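Local coordinates for protein phosphodiesterase (Candida albicans, PDB 6CPU) that belongs to a phosphodiesterase family of the HD clan, a mostly helical metalloprotein that holds a zinc and a magnesium ion, at residues Q182-Y187 against L391-P396; L189-I194 against L253-A258; D229-V234 against F259-R264. One frame throughout, in Å; residues are numbered along the deposited sequence.

Interaction 1 (Q182-Y187 against L391-P396); sequences QLIYLY and LRICWP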
loop_
_atom_site.group_PDB
_atom_site.type_symbol
_atom_site.label_atom_id
_atom_site.label_comp_id
_atom_site.label_asym_id
_atom_site.label_seq_id
_atom_site.Cartn_x
_atom_site.Cartn_y
_atom_site.Cartn_z
ATOM N N GLN A 182 -12.440 -21.385 -4.023
ATOM C CA GLN A 182 -12.147 -21.342 -5.443
ATOM C C GLN A 182 -11.097 -20.254 -5.753
ATOM O O GLN A 182 -10.183 -20.481 -6.544
ATOM C CB GLN A 182 -13.433 -21.114 -6.246
ATOM C CG GLN A 182 -13.339 -21.412 -7.738
ATOM C CD GLN A 182 -13.098 -22.886 -8.056
ATOM O OE1 GLN A 182 -12.850 -23.246 -9.204
ATOM N NE2 GLN A 182 -13.161 -23.738 -7.040
ATOM N N LEU A 183 -11.230 -19.082 -5.132
ATOM C CA LEU A 183 -10.196 -18.036 -5.276
ATOM C C LEU A 183 -8.839 -18.480 -4.740
ATOM O O LEU A 183 -7.817 -18.149 -5.325
ATOM C CB LEU A 183 -10.619 -16.733 -4.580
ATOM C CG LEU A 183 -11.786 -16.028 -5.261
ATOM C CD1 LEU A 183 -12.249 -14.869 -4.421
ATOM C CD2 LEU A 183 -11.433 -15.546 -6.666
ATOM N N ILE A 184 -8.834 -19.209 -3.615
ATOM C CA ILE A 184 -7.605 -19.755 -3.037
ATOM C C ILE A 184 -6.968 -20.733 -4.025
ATOM O O ILE A 184 -5.747 -20.751 -4.210
ATOM C CB ILE A 184 -7.862 -20.441 -1.668
ATOM C CG1 ILE A 184 -8.204 -19.395 -0.599
ATOM C CG2 ILE A 184 -6.641 -21.231 -1.203
ATOM C CD1 ILE A 184 -8.701 -19.954 0.717
ATOM N N TYR A 185 -7.813 -21.538 -4.661
ATOM C CA TYR A 185 -7.377 -22.506 -5.657
ATOM C C TYR A 185 -6.716 -21.818 -6.855
ATOM O O TYR A 185 -5.663 -22.232 -7.319
ATOM C CB TYR A 185 -8.573 -23.346 -6.111
ATOM C CG TYR A 185 -8.307 -24.148 -7.360
ATOM C CD1 TYR A 185 -8.867 -23.785 -8.579
ATOM C CD2 TYR A 185 -7.496 -25.274 -7.318
ATOM C CE1 TYR A 185 -8.621 -24.522 -9.726
ATOM C CE2 TYR A 185 -7.245 -26.018 -8.457
ATOM C CZ TYR A 185 -7.807 -25.640 -9.655
ATOM O OH TYR A 185 -7.545 -26.393 -10.779
ATOM N N LEU A 186 -7.339 -20.745 -7.325
ATOM C CA LEU A 186 -6.809 -19.971 -8.446
ATOM C C LEU A 186 -5.533 -19.229 -8.057
ATOM O O LEU A 186 -4.624 -19.115 -8.861
ATOM C CB LEU A 186 -7.875 -19.011 -8.973
ATOM C CG LEU A 186 -9.120 -19.645 -9.605
ATOM C CD1 LEU A 186 -10.225 -18.628 -9.838
ATOM C CD2 LEU A 186 -8.773 -20.338 -10.908
ATOM N N TYR A 187 -5.457 -18.747 -6.820
ATOM C CA TYR A 187 -4.241 -18.116 -6.318
ATOM C C TYR A 187 -3.080 -19.116 -6.358
ATOM O O TYR A 187 -1.999 -18.825 -6.880
ATOM C CB TYR A 187 -4.466 -17.618 -4.901
ATOM C CG TYR A 187 -3.236 -17.062 -4.227
ATOM C CD1 TYR A 187 -2.577 -15.950 -4.749
ATOM C CD2 TYR A 187 -2.748 -17.624 -3.057
ATOM C CE1 TYR A 187 -1.450 -15.436 -4.127
ATOM C CE2 TYR A 187 -1.634 -17.116 -2.433
ATOM C CZ TYR A 187 -0.987 -16.023 -2.974
ATOM O OH TYR A 187 0.125 -15.524 -2.342
ATOM N N LEU A 391 -5.507 -11.153 2.770
ATOM C CA LEU A 391 -4.974 -12.217 3.639
ATOM C C LEU A 391 -5.860 -13.462 3.681
ATOM O O LEU A 391 -5.335 -14.574 3.739
ATOM C CB LEU A 391 -4.696 -11.697 5.056
ATOM C CG LEU A 391 -3.642 -10.587 5.199
ATOM C CD1 LEU A 391 -3.578 -10.100 6.632
ATOM C CD2 LEU A 391 -2.263 -11.063 4.737
ATOM N N ARG A 392 -7.186 -13.292 3.638
ATOM C CA ARG A 392 -8.104 -14.450 3.669
ATOM C C ARG A 392 -7.853 -15.402 2.500
ATOM O O ARG A 392 -8.005 -16.618 2.637
ATOM C CB ARG A 392 -9.572 -13.990 3.670
ATOM C CG ARG A 392 -10.611 -15.115 3.712
ATOM C CD ARG A 392 -10.525 -15.899 5.016
ATOM N NE ARG A 392 -11.358 -17.103 4.999
ATOM C CZ ARG A 392 -11.001 -18.299 4.525
ATOM N NH1 ARG A 392 -9.815 -18.512 3.953
ATOM N NH2 ARG A 392 -11.875 -19.302 4.605
ATOM N N ILE A 393 -7.491 -14.832 1.346
ATOM C CA ILE A 393 -7.178 -15.601 0.138
ATOM C C ILE A 393 -5.701 -16.007 0.072
ATOM O O ILE A 393 -5.388 -17.167 -0.189
ATOM C CB ILE A 393 -7.569 -14.800 -1.135
ATOM C CG1 ILE A 393 -9.055 -14.420 -1.100
ATOM C CG2 ILE A 393 -7.200 -15.555 -2.412
ATOM C CD1 ILE A 393 -10.019 -15.555 -0.815
ATOM N N CYS A 394 -4.791 -15.066 0.314
ATOM C CA CYS A 394 -3.360 -15.299 0.133
ATOM C C CYS A 394 -2.636 -15.966 1.303
ATOM O O CYS A 394 -1.642 -16.649 1.083
ATOM C CB CYS A 394 -2.643 -13.990 -0.156
ATOM S SG CYS A 394 -3.181 -13.259 -1.702
ATOM N N TRP A 395 -3.116 -15.759 2.522
ATOM C CA TRP A 395 -2.392 -16.181 3.725
ATOM C C TRP A 395 -3.361 -16.498 4.883
ATOM O O TRP A 395 -3.188 -16.006 6.002
ATOM C CB TRP A 395 -1.398 -15.075 4.123
ATOM C CG TRP A 395 -0.158 -15.533 4.826
ATOM C CD1 TRP A 395 0.084 -16.773 5.371
ATOM C CD2 TRP A 395 1.005 -14.750 5.090
ATOM N NE1 TRP A 395 1.328 -16.796 5.951
ATOM C CE2 TRP A 395 1.915 -15.568 5.794
ATOM C CE3 TRP A 395 1.369 -13.430 4.805
ATOM C CZ2 TRP A 395 3.168 -15.100 6.223
ATOM C CZ3 TRP A 395 2.616 -12.972 5.224
ATOM C CH2 TRP A 395 3.496 -13.803 5.924
ATOM N N PRO A 396 -4.389 -17.329 4.618
ATOM C CA PRO A 396 -5.411 -17.586 5.637
ATOM C C PRO A 396 -4.867 -18.176 6.941
ATOM O O PRO A 396 -5.390 -17.874 8.021
ATOM C CB PRO A 396 -6.366 -18.574 4.951
ATOM C CG PRO A 396 -5.600 -19.151 3.824
ATOM C CD PRO A 396 -4.654 -18.077 3.379
HETATM O O HOH W 1 0.999 -16.520 -0.098
#

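Interaction 2 (L189-I194 against L253-A258); sequences LMIEEI and LNELLA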
loop_
_atom_site.group_PDB
_atom_site.type_symbol
_atom_site.label_atom_id
_atom_site.label_comp_id
_atom_site.label_asym_id
_atom_site.label_seq_id
_atom_site.Cartn_x
_atom_site.Cartn_y
_atom_site.Cartn_z
ATOM N N LEU A 189 -2.825 -21.831 -8.132
ATOM C CA LEU A 189 -2.549 -22.164 -9.527
ATOM C C LEU A 189 -1.574 -21.155 -10.127
ATOM O O LEU A 189 -0.621 -21.526 -10.809
ATOM C CB LEU A 189 -3.852 -22.193 -10.332
ATOM C CG LEU A 189 -4.106 -23.301 -11.341
ATOM C CD1 LEU A 189 -3.899 -24.690 -10.719
ATOM C CD2 LEU A 189 -5.524 -23.168 -11.862
ATOM N N MET A 190 -1.798 -19.871 -9.861
ATOM C CA MET A 190 -0.872 -18.851 -10.355
ATOM C C MET A 190 0.530 -19.003 -9.780
ATOM O O MET A 190 1.503 -18.806 -10.497
ATOM C CB MET A 190 -1.410 -17.446 -10.086
ATOM C CG MET A 190 -2.580 -17.111 -10.979
ATOM S SD MET A 190 -3.133 -15.405 -10.824
ATOM C CE MET A 190 -3.935 -15.465 -9.218
ATOM N N ILE A 191 0.642 -19.362 -8.504
ATOM C CA ILE A 191 1.947 -19.574 -7.872
ATOM C C ILE A 191 2.671 -20.733 -8.559
ATOM O O ILE A 191 3.881 -20.680 -8.782
ATOM C CB ILE A 191 1.803 -19.849 -6.372
ATOM C CG1 ILE A 191 1.402 -18.548 -5.654
ATOM C CG2 ILE A 191 3.093 -20.409 -5.780
ATOM C CD1 ILE A 191 0.793 -18.749 -4.283
ATOM N N GLU A 192 1.894 -21.751 -8.908
ATOM C CA GLU A 192 2.408 -22.957 -9.550
ATOM C C GLU A 192 2.918 -22.684 -10.963
ATOM O O GLU A 192 3.971 -23.198 -11.358
ATOM C CB GLU A 192 1.298 -24.009 -9.587
ATOM C CG GLU A 192 1.782 -25.437 -9.751
ATOM C CD GLU A 192 0.636 -26.421 -9.912
ATOM O OE1 GLU A 192 0.808 -27.405 -10.656
ATOM O OE2 GLU A 192 -0.440 -26.205 -9.313
ATOM N N GLU A 193 2.195 -21.856 -11.719
ATOM C CA GLU A 193 2.521 -21.616 -13.133
ATOM C C GLU A 193 3.268 -20.327 -13.466
ATOM O O GLU A 193 3.941 -20.263 -14.492
ATOM C CB GLU A 193 1.252 -21.678 -13.966
ATOM C CG GLU A 193 0.583 -23.046 -13.913
ATOM C CD GLU A 193 -0.487 -23.213 -14.972
ATOM O OE1 GLU A 193 -0.303 -22.743 -16.116
ATOM O OE2 GLU A 193 -1.525 -23.821 -14.661
ATOM N N ILE A 194 3.147 -19.298 -12.634
ATOM C CA ILE A 194 3.810 -18.020 -12.930
ATOM C C ILE A 194 5.077 -17.877 -12.118
ATOM O O ILE A 194 5.079 -18.149 -10.922
ATOM C CB ILE A 194 2.878 -16.825 -12.654
ATOM C CG1 ILE A 194 1.684 -16.903 -13.602
ATOM C CG2 ILE A 194 3.634 -15.502 -12.809
ATOM C CD1 ILE A 194 0.598 -15.890 -13.346
ATOM N N LEU A 253 10.369 -18.056 -2.256
ATOM C CA LEU A 253 10.414 -16.797 -3.015
ATOM C C LEU A 253 9.164 -16.546 -3.868
ATOM O O LEU A 253 8.570 -15.482 -3.783
ATOM C CB LEU A 253 11.647 -16.780 -3.922
ATOM C CG LEU A 253 11.763 -15.688 -4.994
ATOM C CD1 LEU A 253 11.865 -14.301 -4.377
ATOM C CD2 LEU A 253 12.973 -15.949 -5.874
ATOM N N ASN A 254 8.792 -17.505 -4.710
ATOM C CA ASN A 254 7.686 -17.286 -5.654
ATOM C C ASN A 254 6.342 -17.045 -4.980
ATOM O O ASN A 254 5.537 -16.248 -5.465
ATOM C CB ASN A 254 7.532 -18.446 -6.641
ATOM C CG ASN A 254 6.780 -18.033 -7.895
ATOM O OD1 ASN A 254 7.098 -17.016 -8.513
ATOM N ND2 ASN A 254 5.785 -18.811 -8.276
ATOM N N GLU A 255 6.103 -17.762 -3.886
ATOM C CA GLU A 255 4.870 -17.646 -3.115
ATOM C C GLU A 255 4.767 -16.291 -2.417
ATOM O O GLU A 255 3.708 -15.669 -2.420
ATOM C CB GLU A 255 4.830 -18.766 -2.086
ATOM C CG GLU A 255 3.521 -18.937 -1.350
ATOM C CD GLU A 255 3.489 -20.243 -0.568
ATOM O OE1 GLU A 255 4.121 -21.231 -1.009
ATOM O OE2 GLU A 255 2.847 -20.272 0.497
ATOM N N LEU A 256 5.864 -15.841 -1.814
ATOM C CA LEU A 256 5.900 -14.497 -1.218
ATOM C C LEU A 256 5.740 -13.406 -2.263
ATOM O O LEU A 256 4.977 -12.467 -2.060
ATOM C CB LEU A 256 7.181 -14.259 -0.423
ATOM C CG LEU A 256 7.218 -14.814 0.993
ATOM C CD1 LEU A 256 8.543 -14.451 1.650
ATOM C CD2 LEU A 256 6.049 -14.307 1.828
ATOM N N LEU A 257 6.432 -13.533 -3.393
ATOM C CA LEU A 257 6.260 -12.559 -4.473
ATOM C C LEU A 257 4.816 -12.493 -4.979
ATOM O O LEU A 257 4.301 -11.405 -5.228
ATOM C CB LEU A 257 7.221 -12.825 -5.627
ATOM C CG LEU A 257 8.717 -12.568 -5.392
ATOM C CD1 LEU A 257 9.506 -12.843 -6.667
ATOM C CD2 LEU A 257 9.007 -11.161 -4.908
ATOM N N ALA A 258 4.149 -13.638 -5.139
ATOM C CA ALA A 258 2.751 -13.620 -5.582
ATOM C C ALA A 258 1.878 -12.788 -4.622
ATOM O O ALA A 258 1.065 -11.964 -5.049
ATOM C CB ALA A 258 2.198 -15.044 -5.707
#

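Interaction 3 (D229-V234 against F259-R264); sequences DLVYCV and FIFIVR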
loop_
_atom_site.group_PDB
_atom_site.type_symbol
_atom_site.label_atom_id
_atom_site.label_comp_id
_atom_site.label_asym_id
_atom_site.label_seq_id
_atom_site.Cartn_x
_atom_site.Cartn_y
_atom_site.Cartn_z
ATOM N N ASP A 229 11.146 -2.610 -7.815
ATOM C CA ASP A 229 12.131 -2.662 -6.728
ATOM C C ASP A 229 11.421 -2.812 -5.384
ATOM O O ASP A 229 11.856 -3.551 -4.509
ATOM C CB ASP A 229 12.940 -1.362 -6.626
ATOM C CG ASP A 229 13.894 -1.111 -7.782
ATOM O OD1 ASP A 229 14.450 -2.067 -8.387
ATOM O OD2 ASP A 229 14.125 0.103 -8.043
ATOM N N LEU A 230 10.334 -2.060 -5.212
ATOM C CA LEU A 230 9.613 -2.035 -3.941
ATOM C C LEU A 230 9.012 -3.392 -3.580
ATOM O O LEU A 230 8.986 -3.781 -2.408
ATOM C CB LEU A 230 8.552 -0.934 -3.954
ATOM C CG LEU A 230 9.161 0.479 -3.897
ATOM C CD1 LEU A 230 8.173 1.527 -4.409
ATOM C CD2 LEU A 230 9.665 0.827 -2.492
ATOM N N VAL A 231 8.547 -4.123 -4.585
ATOM C CA VAL A 231 8.073 -5.494 -4.377
ATOM C C VAL A 231 9.186 -6.329 -3.751
ATOM O O VAL A 231 8.967 -7.057 -2.759
ATOM C CB VAL A 231 7.611 -6.137 -5.706
ATOM C CG1 VAL A 231 7.410 -7.650 -5.568
ATOM C CG2 VAL A 231 6.328 -5.477 -6.181
ATOM N N TYR A 232 10.381 -6.234 -4.325
ATOM C CA TYR A 232 11.501 -7.022 -3.798
ATOM C C TYR A 232 11.891 -6.586 -2.390
ATOM O O TYR A 232 12.224 -7.423 -1.565
ATOM C CB TYR A 232 12.713 -6.970 -4.714
ATOM C CG TYR A 232 13.691 -8.074 -4.386
ATOM C CD1 TYR A 232 14.823 -7.825 -3.607
ATOM C CD2 TYR A 232 13.472 -9.371 -4.836
ATOM C CE1 TYR A 232 15.722 -8.843 -3.297
ATOM C CE2 TYR A 232 14.366 -10.393 -4.538
ATOM C CZ TYR A 232 15.487 -10.126 -3.766
ATOM O OH TYR A 232 16.379 -11.151 -3.458
ATOM N N CYS A 233 11.857 -5.280 -2.118
ATOM C CA CYS A 233 12.078 -4.782 -0.762
ATOM C C CYS A 233 11.128 -5.406 0.258
ATOM O O CYS A 233 11.550 -5.796 1.349
ATOM C CB CYS A 233 11.961 -3.261 -0.704
ATOM S SG CYS A 233 13.272 -2.363 -1.581
ATOM N N VAL A 234 9.846 -5.505 -0.089
ATOM C CA VAL A 234 8.892 -6.152 0.792
ATOM C C VAL A 234 9.285 -7.619 1.017
ATOM O O VAL A 234 9.249 -8.107 2.142
ATOM C CB VAL A 234 7.457 -6.076 0.238
ATOM C CG1 VAL A 234 6.497 -6.851 1.134
ATOM C CG2 VAL A 234 6.996 -4.631 0.141
ATOM N N PHE A 259 2.029 -13.048 -3.333
ATOM C CA PHE A 259 1.332 -12.307 -2.291
ATOM C C PHE A 259 1.602 -10.804 -2.404
ATOM O O PHE A 259 0.680 -9.994 -2.326
ATOM C CB PHE A 259 1.743 -12.862 -0.922
ATOM C CG PHE A 259 1.460 -11.954 0.243
ATOM C CD1 PHE A 259 0.163 -11.618 0.596
ATOM C CD2 PHE A 259 2.504 -11.456 1.018
ATOM C CE1 PHE A 259 -0.088 -10.802 1.684
ATOM C CE2 PHE A 259 2.257 -10.646 2.105
ATOM C CZ PHE A 259 0.953 -10.311 2.440
ATOM N N ILE A 260 2.863 -10.443 -2.603
ATOM C CA ILE A 260 3.230 -9.029 -2.656
ATOM C C ILE A 260 2.700 -8.347 -3.914
ATOM O O ILE A 260 2.315 -7.166 -3.870
ATOM C CB ILE A 260 4.757 -8.843 -2.531
ATOM C CG1 ILE A 260 5.219 -9.376 -1.173
ATOM C CG2 ILE A 260 5.141 -7.371 -2.667
ATOM C CD1 ILE A 260 6.662 -9.808 -1.166
ATOM N N PHE A 261 2.667 -9.068 -5.037
ATOM C CA PHE A 261 2.044 -8.523 -6.255
ATOM C C PHE A 261 0.570 -8.215 -6.022
ATOM O O PHE A 261 0.063 -7.171 -6.456
ATOM C CB PHE A 261 2.186 -9.479 -7.441
ATOM C CG PHE A 261 3.391 -9.233 -8.286
ATOM C CD1 PHE A 261 4.634 -9.704 -7.902
ATOM C CD2 PHE A 261 3.273 -8.575 -9.503
ATOM C CE1 PHE A 261 5.750 -9.495 -8.691
ATOM C CE2 PHE A 261 4.385 -8.362 -10.299
ATOM C CZ PHE A 261 5.628 -8.815 -9.888
ATOM N N ILE A 262 -0.113 -9.125 -5.334
ATOM C CA ILE A 262 -1.519 -8.956 -4.972
ATOM C C ILE A 262 -1.708 -7.724 -4.091
ATOM O O ILE A 262 -2.621 -6.947 -4.328
ATOM C CB ILE A 262 -2.076 -10.184 -4.192
ATOM C CG1 ILE A 262 -2.208 -11.454 -5.046
ATOM C CG2 ILE A 262 -3.388 -9.861 -3.494
ATOM C CD1 ILE A 262 -2.141 -11.300 -6.526
ATOM N N VAL A 263 -0.819 -7.534 -3.111
ATOM C CA VAL A 263 -0.867 -6.347 -2.248
ATOM C C VAL A 263 -0.641 -5.077 -3.069
ATOM O O VAL A 263 -1.408 -4.115 -2.950
ATOM C CB VAL A 263 0.187 -6.403 -1.110
ATOM C CG1 VAL A 263 0.271 -5.063 -0.391
ATOM C CG2 VAL A 263 -0.142 -7.505 -0.119
ATOM N N ARG A 264 0.395 -5.071 -3.898
ATOM C CA ARG A 264 0.686 -3.894 -4.747
ATOM C C ARG A 264 -0.532 -3.521 -5.596
ATOM O O ARG A 264 -0.875 -2.337 -5.725
ATOM C CB ARG A 264 1.908 -4.143 -5.627
ATOM C CG ARG A 264 2.286 -2.966 -6.494
ATOM C CD ARG A 264 3.524 -3.255 -7.309
ATOM N NE ARG A 264 3.235 -4.056 -8.502
ATOM C CZ ARG A 264 4.122 -4.354 -9.444
ATOM N NH1 ARG A 264 5.385 -3.977 -9.325
ATOM N NH2 ARG A 264 3.746 -5.038 -10.519
#

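Interaction 1 (Q182-Y187 against L391-P396)
Tyr187 and Cys394 meet in a sulfur-aromatic contact where helix 177-193 packs against the C-terminal end of helix 377-394 in this mainly helical phosphodiesterase. Cys394 SG sits over one face of the Tyr187 ring, 3.9 Å from its centroid and 22° off the ring normal. It is displaced toward the rim, nearest CE1 and CZ. Tyr187 reaches this place because its CG stands anti to the backbone N (chi1 174°), which carries the ring out across the turn that ends helix 377-394.

From segment 391-396, Ile393 is the main bump. Its CD1 lies against Leu183 CB at 4.0 Å, and its CG2 rests on the Leu183 carbonyl and near Tyr187 CB. The branched chain therefore fills the hollow between Leu183, Ile184 and Tyr187, one turn of helix 177-193. The backbones come close here, with the CA atoms of Ile184 and Ile393 5.2 Å apart.

Ile184 packs the other way, onto the 391-396 backbone. Its CG1 presses on the Ile393 carbonyl oxygen at 3.6 Å, and CD1 runs on toward Arg392 NH1 and the ring of Pro396. Arg392 folds back at chi2 (65°), which brings its guanidinium beside this methyl. Phe93 of helix 84-94 covers Leu183 and Ile393, while Phe259 of helix 253-264 touches both Tyr187 and Cys394.

No direct hydrogen bond joins the two segments. A water in the plane of the Tyr187 ring, at its edge, spans the gap instead: it lies 2.6 Å from Tyr187 OH and donates to Cys394 O at 2.9 Å.

Interaction 2 (L189-I194 against L253-A258)
Asn254 ND2 donates to the carbonyl oxygen of Ile194, a 2.8 Å bond with an N-H...O angle of 153°. The acceptor lies close to the amide plane of Asn254, and the donor arrives nearly in line with the Ile194 C=O. The carbonyl oxygen of Ile191 is also close to Asn254 ND2, at 2.7 Å. On the other side of the amide, Asn254 OD1 accepts from the backbone N of Phe196. The bonds to Ile194 O and Phe196 N fix the rotation of the amide. With chi1 at -159°, Asn254 swings its amide away from its own N toward Ile194, where helix 177-193 leaves helical geometry.

The contact is a helix pair: the axes of segments 189-193 and 253-258 come within 9.5 Å, with 131° between their directions. Ile191 provides the apolar part. Its CG1 packs on Ala258 CB at 3.6 Å, where the small residue lets the isoleucine come near the helix. Its CD1 meets the aliphatic CG of Glu255 at 4.0 Å, while CG2 lies beside the Asn254 amide. Glu255 OE2 forms a salt bridge with Arg188, just before the 189-194 segment.

Interaction 3 (D229-V234 against F259-R264)
Val231 and Ile260 form the centre of an apolar contact between helix 227-242 and helix 253-264. The axes of the short segments 229-234 and 259-264 make an angle of 126° between their directions. Val231 CG1 touches Ile260 CG2 at 3.7 Å, and the two side chains cross at a slant. Val234, one turn further on, meets the other branch of Ile260. Val234 CG1 lies 3.7 Å from Ile260 CG1 and equally near CD1. The two chains run alongside, pointing opposite ways. Ile260 thus reaches both valines, and its CG2 and CD1 also rest near the Val231 carbonyl oxygen.

The aromatic contribution is small. Phe261 brings CE1 to 4.0 Å from Val231 CG1, and the side chains lie nearly perpendicular. The same ring meets Phe196 outside the segments.

The third kind of contact is apolar on one side and charged on the other. Val231 CG2 lies 3.6 Å from Arg264 NH1 and 3.8 Å from Arg264 CD. The arginine is extended as far as CD, and the bend at chi3 (80°) turns the guanidinium end back beside the Val231 methyl. Its charged end has partners of its own: NH1 makes a salt bridge with Asp228, just before the 229-234 segment, and NH2 is hydrogen-bonded to the Phe33 carbonyl oxygen.

No hydrogen bond crosses between the segments, and all five touching residues are buried. Direct cohesion between them therefore rests on van der Waals packing, mostly of methyl groups, while Asp228, at the start of the same helix that carries Val231, probably balances the charge of the buried guanidinium.

Helix 253-264 ties the three contacts together. Its first half meets helix 177-193 in interaction 2, and its second half meets helix 227-242 in interaction 3. Interaction 1 joins helix 177-193 to helix 377-394, and helix 253-264 also lies against interaction 1. The centres of interactions 1 and 2 are about 12 Å apart, as are those of 2 and 3; 1 and 3 are about 17 Å apart. Along the chain, interactions 2 and 3 cross, and both are nested within interaction 1. The three contacts join four helices, 177-193, 227-242, 253-264 and 377-394, into one packed group. The side chain of Val234, in interaction 3, is about 14 Å from the bound zinc ion.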